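Local coordinates for glycosyl hydrolase, family 31/fibronectin type III domain protein (Clostridium perfringens, PDB 4UAP) that binds N-acetylgalactosamine through a family 32 carbohydrate-binding module, a calcium-containing beta-sandwich that is one part of a larger glycoside hydrolase, at residues G104-I109 against T114-G119. Numbering follows the deposited sequence.
Sequences GEKANI and TVYELG
Tyr-116 OH donates a hydrogen bond to Gly-104 O at 2.8 Å, tying together the two sheets of the beta-sandwich where strand 99-106, at the border of one sheet, faces strand 113-118 of the other. The hydroxyl approaches from above the carbonyl plane, 37° out of it, while the oxygen itself lies at the edge of the tyrosine ring and close to the ring plane. The two short strand segments run roughly antiparallel, at 156°, but with axes 9.2 Å apart they meet through side chains; strand 99-106 pairs with strand 87-96, and strand 113-118 with strand 64-74. Lys-106 spans the gap and lays its aliphatic chain across one face of Tyr-116, the two side chains running in opposite directions. Lys-106 CE sits over the centre of the ring, 3.5 Å from its centroid in a CH-pi contact. A bend at the last torsion (chi4 -57°) turns the CE-NZ bond outward from the ring, leaving NZ above CE and still close to the ring normal, 4.6 Å from the centroid, as the outer, cation-pi partner. Phe-70 stacks with the Tyr-116 ring, and Val-90 and Leu-103 also touch this tyrosine, so the ring is held by its surroundings as well as by its hydroxyl. A water molecule accepts from Lys-106 NZ at 2.8 Å and from the backbone N of Glu-117, and gives a weak bond to Val-115 O; it thereby links the ammonium group to the backbone of strand 113-118. Farther along, Thr-114 turns its methyl to Lys-106 and its hydroxyl to Asn-74 and Ile-109. Thr-114 CG2 packs 3.6 Å from Lys-106 CD. Thr-114 OG1, hydrogen-bonded to Asn-74, lies 3.3 Å from Ile-109 CG2, where the two side chains cross at about a right angle.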
loop_
_atom_site.group_PDB
_atom_site.type_symbol
_atom_site.label_atom_id
_atom_site.label_comp_id
_atom_site.label_asym_id
_atom_site.label_seq_id
_atom_site.Cartn_x
_atom_site.Cartn_y
_atom_site.Cartn_z
ATOM N N GLY A 104 -6.326 12.571 2.010
ATOM C CA GLY A 104 -5.606 13.276 0.974
ATOM C C GLY A 104 -4.752 12.405 0.074
ATOM O O GLY A 104 -4.627 11.188 0.254
ATOM N N GLU A 105 -4.137 13.062 -0.896
ATOM C CA GLU A 105 -3.407 12.385 -1.947
ATOM C C GLU A 105 -1.950 12.784 -1.873
ATOM O O GLU A 105 -1.629 13.919 -1.528
ATOM C CB GLU A 105 -4.014 12.738 -3.309
ATOM C CG GLU A 105 -3.130 12.452 -4.511
ATOM C CD GLU A 105 -3.662 13.114 -5.785
ATOM O OE1 GLU A 105 -4.848 12.893 -6.130
ATOM O OE2 GLU A 105 -2.895 13.868 -6.433
ATOM N N LYS A 106 -1.063 11.843 -2.160
ATOM C CA LYS A 106 0.349 12.169 -2.264
ATOM C C LYS A 106 0.808 11.788 -3.657
ATOM O O LYS A 106 0.552 10.671 -4.109
ATOM C CB LYS A 106 1.155 11.457 -1.181
ATOM C CG LYS A 106 0.913 12.058 0.211
ATOM C CD LYS A 106 1.682 11.335 1.302
ATOM C CE LYS A 106 1.096 11.655 2.680
ATOM N NZ LYS A 106 1.066 13.115 2.965
ATOM N N ALA A 107 1.458 12.728 -4.345
ATOM C CA ALA A 107 1.830 12.535 -5.749
ATOM C C ALA A 107 3.334 12.677 -5.972
ATOM O O ALA A 107 4.059 13.120 -5.081
ATOM C CB ALA A 107 1.064 13.521 -6.634
ATOM N N ASN A 108 3.791 12.283 -7.163
ATOM C CA ASN A 108 5.202 12.360 -7.532
ATOM C C ASN A 108 6.104 11.719 -6.493
ATOM O O ASN A 108 7.156 12.251 -6.137
ATOM C CB ASN A 108 5.598 13.814 -7.762
ATOM C CG ASN A 108 4.748 14.473 -8.822
ATOM O OD1 ASN A 108 3.932 15.348 -8.528
ATOM N ND2 ASN A 108 4.910 14.034 -10.062
ATOM N N ILE A 109 5.683 10.559 -6.004
ATOM C CA ILE A 109 6.434 9.856 -4.982
ATOM C C ILE A 109 7.785 9.436 -5.521
ATOM O O ILE A 109 7.856 8.828 -6.587
ATOM C CB ILE A 109 5.667 8.619 -4.478
ATOM C CG1 ILE A 109 4.384 9.070 -3.763
ATOM C CG2 ILE A 109 6.550 7.781 -3.557
ATOM C CD1 ILE A 109 3.381 7.946 -3.526
ATOM N N THR A 114 6.498 6.586 2.081
ATOM C CA THR A 114 5.460 7.581 1.925
ATOM C C THR A 114 4.695 7.568 3.228
ATOM O O THR A 114 4.093 6.555 3.584
ATOM C CB THR A 114 4.539 7.271 0.736
ATOM O OG1 THR A 114 5.295 7.384 -0.478
ATOM C CG2 THR A 114 3.347 8.238 0.691
ATOM N N VAL A 115 4.753 8.675 3.956
ATOM C CA VAL A 115 4.211 8.709 5.306
ATOM C C VAL A 115 2.977 9.607 5.392
ATOM O O VAL A 115 3.018 10.777 5.005
ATOM C CB VAL A 115 5.276 9.181 6.313
ATOM C CG1 VAL A 115 4.703 9.217 7.733
ATOM C CG2 VAL A 115 6.491 8.258 6.261
ATOM N N TYR A 116 1.876 9.029 5.867
ATOM C CA TYR A 116 0.669 9.786 6.196
ATOM C C TYR A 116 0.688 10.112 7.677
ATOM O O TYR A 116 0.516 9.220 8.515
ATOM C CB TYR A 116 -0.602 8.998 5.839
ATOM C CG TYR A 116 -1.061 9.160 4.405
ATOM C CD1 TYR A 116 -0.420 8.494 3.364
ATOM C CD2 TYR A 116 -2.142 9.973 4.092
ATOM C CE1 TYR A 116 -0.849 8.634 2.044
ATOM C CE2 TYR A 116 -2.577 10.123 2.787
ATOM C CZ TYR A 116 -1.925 9.453 1.763
ATOM O OH TYR A 116 -2.367 9.608 0.465
ATOM N N GLU A 117 0.930 11.377 8.005
ATOM C CA GLU A 117 0.938 11.796 9.399
ATOM C C GLU A 117 -0.493 12.042 9.840
ATOM O O GLU A 117 -1.189 12.884 9.264
ATOM C CB GLU A 117 1.788 13.050 9.600
ATOM C CG GLU A 117 3.268 12.859 9.301
ATOM C CD GLU A 117 3.960 12.009 10.347
ATOM O OE1 GLU A 117 3.307 11.645 11.346
ATOM O OE2 GLU A 117 5.162 11.711 10.175
ATOM N N LEU A 118 -0.930 11.308 10.858
ATOM C CA LEU A 118 -2.338 11.316 11.253
ATOM C C LEU A 118 -2.602 12.028 12.581
ATOM O O LEU A 118 -3.755 12.237 12.951
ATOM C CB LEU A 118 -2.860 9.883 11.323
ATOM C CG LEU A 118 -2.816 9.119 9.994
ATOM C CD1 LEU A 118 -3.304 7.696 10.183
ATOM C CD2 LEU A 118 -3.648 9.847 8.932
ATOM N N GLY A 119 -1.535 12.380 13.298
ATOM C CA GLY A 119 -1.644 13.162 14.520
ATOM C C GLY A 119 -2.590 12.633 15.583
ATOM O O GLY A 119 -3.212 13.411 16.308
HETATM O O HOH W 1 1.122 13.369 5.781
#